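Monomethylamine methyltransferase MtmB1 (Methanosarcina barkeri, PDB 1NTH) transfers the methyl group of monomethylamine to the corrinoid cofactor of its partner protein MtmC, a step in methanogenesis from methylamine. Local coordinates at residues 386-394 against 450-458. Sequence-based numbering, arbitrary orientation.
Sequences MGEVARATA and KLEDLGLVF
The C-terminal tail of this TIM-barrel methyltransferase, turned back by a Schellman motif at Gly455, lays Leu456 and Phe458 against helix 380-393, where the terminal carboxylate meets Arg391. Arg391 NH2 donates a hydrogen bond of 2.9 Å to Phe458 O, on a lone pair in the carbonyl plane; NE adds a weak second one. A bend at chi3 (67°) in an otherwise extended chain turns the guanidinium so that the carboxylate oxygen sits at its edge. The same NH2 makes a nearly straight hydrogen bond, part of a salt bridge, of 3.0 Å to Glu388 OE2, met on its anti side and out of the carboxylate plane; Arg448 also pairs with OE2, Tyr444 bonds to OE1, and Arg391 NH1 pairs with Glu152. Next to this polar cluster the Phe458 ring turns its edge to the helix backbone, with CD1 3.7 Å from Glu388 O, and Ala392 CB approaches CD1 obliquely at 3.9 Å. Val389 splits its methyls: CG2 meets Leu451 CD1 at 3.9 Å and also Phe458 CE1, whereas CG1 faces Leu456 CD1. A water links Ala392 O to Val457 N. A methionine in place of Arg391 would probably leave the chain-terminal carboxylate less firmly placed, and Glu388 and Glu152 each short of a partner. One guanidinium is thus probably shared among the chain end and two acidic side chains, while the ring packs edge-on to the helix backbone.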
ATOM      1  N   MET A 386     -23.990  26.313  10.360  1.00 17.93           N
ATOM      2  CA  MET A 386     -23.221  26.821   9.231  1.00 18.52           C
ATOM      3  C   MET A 386     -23.626  26.057   7.970  1.00 17.71           C
ATOM      4  O   MET A 386     -23.845  26.653   6.913  1.00 18.05           O
ATOM      5  CB  MET A 386     -21.720  26.653   9.514  1.00 19.54           C
ATOM      6  CG  MET A 386     -20.792  27.178   8.428  1.00 21.19           C
ATOM      7  SD  MET A 386     -19.041  27.047   8.897  1.00 22.18           S
ATOM      8  CE  MET A 386     -18.753  25.287   8.685  1.00 21.92           C
ATOM      9  N   GLY A 387     -23.753  24.739   8.099  1.00 17.20           N
ATOM     10  CA  GLY A 387     -24.131  23.911   6.967  1.00 16.41           C
ATOM     11  C   GLY A 387     -25.572  24.070   6.514  1.00 17.65           C
ATOM     12  O   GLY A 387     -25.840  24.145   5.315  1.00 18.59           O
ATOM     13  N   GLU A 388     -26.508  24.117   7.459  1.00 17.21           N
ATOM     14  CA  GLU A 388     -27.919  24.272   7.101  1.00 17.62           C
ATOM     15  C   GLU A 388     -28.166  25.607   6.413  1.00 17.00           C
ATOM     16  O   GLU A 388     -28.934  25.696   5.454  1.00 17.37           O
ATOM     17  CB  GLU A 388     -28.810  24.170   8.341  1.00 19.61           C
ATOM     18  CG  GLU A 388     -29.011  22.753   8.843  1.00 22.72           C
ATOM     19  CD  GLU A 388     -30.394  22.544   9.432  1.00 24.36           C
ATOM     20  OE1 GLU A 388     -30.625  22.952  10.591  1.00 25.95           O
ATOM     21  OE2 GLU A 388     -31.255  21.980   8.722  1.00 26.73           O
ATOM     22  N   VAL A 389     -27.509  26.647   6.912  1.00 17.61           N
ATOM     23  CA  VAL A 389     -27.656  27.975   6.343  1.00 17.63           C
ATOM     24  C   VAL A 389     -27.068  28.020   4.935  1.00 16.66           C
ATOM     25  O   VAL A 389     -27.604  28.691   4.052  1.00 17.10           O
ATOM     26  CB  VAL A 389     -26.984  29.035   7.241  1.00 16.63           C
ATOM     27  CG1 VAL A 389     -26.966  30.387   6.541  1.00 17.58           C
ATOM     28  CG2 VAL A 389     -27.748  29.142   8.560  1.00 19.56           C
ATOM     29  N   ALA A 390     -25.972  27.295   4.719  1.00 16.64           N
ATOM     30  CA  ALA A 390     -25.355  27.262   3.397  1.00 16.93           C
ATOM     31  C   ALA A 390     -26.327  26.628   2.403  1.00 16.92           C
ATOM     32  O   ALA A 390     -26.476  27.099   1.276  1.00 17.61           O
ATOM     33  CB  ALA A 390     -24.047  26.469   3.440  1.00 15.79           C
ATOM     34  N   ARG A 391     -26.989  25.553   2.823  1.00 16.69           N
ATOM     35  CA  ARG A 391     -27.951  24.881   1.959  1.00 18.13           C
ATOM     36  C   ARG A 391     -29.095  25.832   1.614  1.00 17.65           C
ATOM     37  O   ARG A 391     -29.515  25.922   0.461  1.00 18.85           O
ATOM     38  CB  ARG A 391     -28.523  23.639   2.648  1.00 17.99           C
ATOM     39  CG  ARG A 391     -29.510  22.872   1.779  1.00 22.15           C
ATOM     40  CD  ARG A 391     -30.186  21.738   2.544  1.00 21.14           C
ATOM     41  NE  ARG A 391     -31.065  22.233   3.597  1.00 23.77           N
ATOM     42  CZ  ARG A 391     -30.829  22.095   4.898  1.00 24.12           C
ATOM     43  NH1 ARG A 391     -29.734  21.475   5.315  1.00 22.94           N
ATOM     44  NH2 ARG A 391     -31.692  22.578   5.782  1.00 24.98           N
ATOM     45  N   ALA A 392     -29.592  26.542   2.623  1.00 18.44           N
ATOM     46  CA  ALA A 392     -30.691  27.481   2.434  1.00 19.54           C
ATOM     47  C   ALA A 392     -30.326  28.655   1.526  1.00 20.19           C
ATOM     48  O   ALA A 392     -31.157  29.141   0.760  1.00 22.06           O
ATOM     49  CB  ALA A 392     -31.160  28.002   3.789  1.00 19.46           C
ATOM     50  N   THR A 393     -29.076  29.102   1.611  1.00 19.17           N
ATOM     51  CA  THR A 393     -28.599  30.233   0.818  1.00 18.81           C
ATOM     52  C   THR A 393     -28.288  29.898  -0.641  1.00 19.32           C
ATOM     53  O   THR A 393     -28.466  30.733  -1.527  1.00 19.85           O
ATOM     54  CB  THR A 393     -27.330  30.839   1.459  1.00 17.63           C
ATOM     55  OG1 THR A 393     -27.620  31.222   2.808  1.00 19.00           O
ATOM     56  CG2 THR A 393     -26.862  32.065   0.684  1.00 18.27           C
ATOM     57  N   ALA A 394     -27.819  28.680  -0.889  1.00 19.30           N
ATOM     58  CA  ALA A 394     -27.470  28.269  -2.244  1.00 20.74           C
ATOM     59  C   ALA A 394     -28.602  28.506  -3.243  1.00 21.95           C
ATOM     60  O   ALA A 394     -29.735  28.084  -3.023  1.00 23.02           O
ATOM     61  CB  ALA A 394     -27.063  26.794  -2.256  1.00 21.58           C
ATOM     62  N   LYS A 450     -35.623  32.718  13.740  1.00 25.45           N
ATOM     63  CA  LYS A 450     -35.360  34.104  13.378  1.00 25.58           C
ATOM     64  C   LYS A 450     -34.860  34.210  11.944  1.00 25.71           C
ATOM     65  O   LYS A 450     -35.186  35.160  11.234  1.00 25.22           O
ATOM     66  CB  LYS A 450     -34.345  34.727  14.338  1.00 26.68           C
ATOM     67  CG  LYS A 450     -34.910  34.966  15.728  1.00 29.16           C
ATOM     68  CD  LYS A 450     -33.982  35.802  16.591  1.00 29.90           C
ATOM     69  CE  LYS A 450     -34.627  36.094  17.938  1.00 31.81           C
ATOM     70  NZ  LYS A 450     -33.802  37.008  18.772  1.00 33.73           N
ATOM     71  N   LEU A 451     -34.070  33.231  11.517  1.00 24.63           N
ATOM     72  CA  LEU A 451     -33.551  33.235  10.156  1.00 24.69           C
ATOM     73  C   LEU A 451     -34.686  33.006   9.164  1.00 25.21           C
ATOM     74  O   LEU A 451     -34.705  33.590   8.082  1.00 25.16           O
ATOM     75  CB  LEU A 451     -32.474  32.157   9.998  1.00 24.32           C
ATOM     76  CG  LEU A 451     -31.176  32.415  10.773  1.00 24.19           C
ATOM     77  CD1 LEU A 451     -30.270  31.194  10.688  1.00 24.85           C
ATOM     78  CD2 LEU A 451     -30.473  33.646  10.208  1.00 24.60           C
ATOM     79  N   GLU A 452     -35.636  32.155   9.533  1.00 26.58           N
ATOM     80  CA  GLU A 452     -36.771  31.883   8.660  1.00 28.04           C
ATOM     81  C   GLU A 452     -37.627  33.138   8.523  1.00 29.00           C
ATOM     82  O   GLU A 452     -38.134  33.439   7.443  1.00 28.30           O
ATOM     83  CB  GLU A 452     -37.615  30.736   9.218  1.00 29.53           C
ATOM     84  CG  GLU A 452     -36.869  29.416   9.300  1.00 33.26           C
ATOM     85  CD  GLU A 452     -37.745  28.276   9.778  1.00 35.28           C
ATOM     86  OE1 GLU A 452     -38.385  28.422  10.840  1.00 36.09           O
ATOM     87  OE2 GLU A 452     -37.789  27.231   9.095  1.00 37.02           O
ATOM     88  N   ASP A 453     -37.782  33.875   9.618  1.00 29.76           N
ATOM     89  CA  ASP A 453     -38.577  35.095   9.585  1.00 31.63           C
ATOM     90  C   ASP A 453     -37.930  36.133   8.675  1.00 32.13           C
ATOM     91  O   ASP A 453     -38.614  37.003   8.138  1.00 32.19           O
ATOM     92  CB  ASP A 453     -38.751  35.675  10.992  1.00 33.41           C
ATOM     93  CG  ASP A 453     -39.588  34.783  11.892  1.00 35.51           C
ATOM     94  OD1 ASP A 453     -40.410  34.003  11.363  1.00 37.23           O
ATOM     95  OD2 ASP A 453     -39.436  34.871  13.129  1.00 37.30           O
ATOM     96  N   LEU A 454     -36.615  36.039   8.498  1.00 31.43           N
ATOM     97  CA  LEU A 454     -35.907  36.978   7.632  1.00 31.43           C
ATOM     98  C   LEU A 454     -36.030  36.589   6.163  1.00 30.88           C
ATOM     99  O   LEU A 454     -35.723  37.385   5.277  1.00 32.37           O
ATOM    100  CB  LEU A 454     -34.428  37.064   8.023  1.00 31.80           C
ATOM    101  CG  LEU A 454     -34.123  37.722   9.371  1.00 32.56           C
ATOM    102  CD1 LEU A 454     -32.620  37.741   9.603  1.00 33.48           C
ATOM    103  CD2 LEU A 454     -34.679  39.142   9.385  1.00 33.76           C
ATOM    104  N   GLY A 455     -36.477  35.363   5.902  1.00 30.21           N
ATOM    105  CA  GLY A 455     -36.640  34.932   4.525  1.00 29.05           C
ATOM    106  C   GLY A 455     -35.927  33.657   4.113  1.00 28.43           C
ATOM    107  O   GLY A 455     -36.139  33.166   3.005  1.00 29.08           O
ATOM    108  N   LEU A 456     -35.078  33.115   4.980  1.00 28.38           N
ATOM    109  CA  LEU A 456     -34.374  31.882   4.643  1.00 28.11           C
ATOM    110  C   LEU A 456     -35.320  30.689   4.663  1.00 28.19           C
ATOM    111  O   LEU A 456     -36.168  30.570   5.547  1.00 27.86           O
ATOM    112  CB  LEU A 456     -33.222  31.623   5.618  1.00 29.51           C
ATOM    113  CG  LEU A 456     -31.914  32.388   5.409  1.00 30.96           C
ATOM    114  CD1 LEU A 456     -30.856  31.840   6.359  1.00 30.97           C
ATOM    115  CD2 LEU A 456     -31.448  32.233   3.966  1.00 29.97           C
ATOM    116  N   VAL A 457     -35.174  29.808   3.680  1.00 27.53           N
ATOM    117  CA  VAL A 457     -35.999  28.611   3.594  1.00 28.20           C
ATOM    118  C   VAL A 457     -35.088  27.393   3.731  1.00 28.54           C
ATOM    119  O   VAL A 457     -34.276  27.111   2.851  1.00 28.66           O
ATOM    120  CB  VAL A 457     -36.751  28.535   2.249  1.00 28.36           C
ATOM    121  CG1 VAL A 457     -37.633  27.297   2.218  1.00 29.67           C
ATOM    122  CG2 VAL A 457     -37.589  29.790   2.050  1.00 29.57           C
ATOM    123  N   PHE A 458     -35.233  26.682   4.845  1.00 28.54           N
ATOM    124  CA  PHE A 458     -34.423  25.503   5.131  1.00 30.46           C
ATOM    125  C   PHE A 458     -34.956  24.223   4.500  1.00 32.78           C
ATOM    126  O   PHE A 458     -34.186  23.238   4.444  1.00 33.67           O
ATOM    127  CB  PHE A 458     -34.300  25.328   6.644  1.00 29.67           C
ATOM    128  CG  PHE A 458     -33.459  26.381   7.302  1.00 27.82           C
ATOM    129  CD1 PHE A 458     -32.071  26.340   7.206  1.00 27.06           C
ATOM    130  CD2 PHE A 458     -34.053  27.437   7.986  1.00 28.60           C
ATOM    131  CE1 PHE A 458     -31.286  27.335   7.781  1.00 27.55           C
ATOM    132  CE2 PHE A 458     -33.278  28.438   8.564  1.00 27.79           C
ATOM    133  CZ  PHE A 458     -31.891  28.388   8.462  1.00 27.85           C
ATOM    134  OXT PHE A 458     -36.131  24.212   4.081  1.00 34.61           O
TER
HETATM  135  O   HOH W   1     -33.652  30.438   1.234  1.00 27.94           O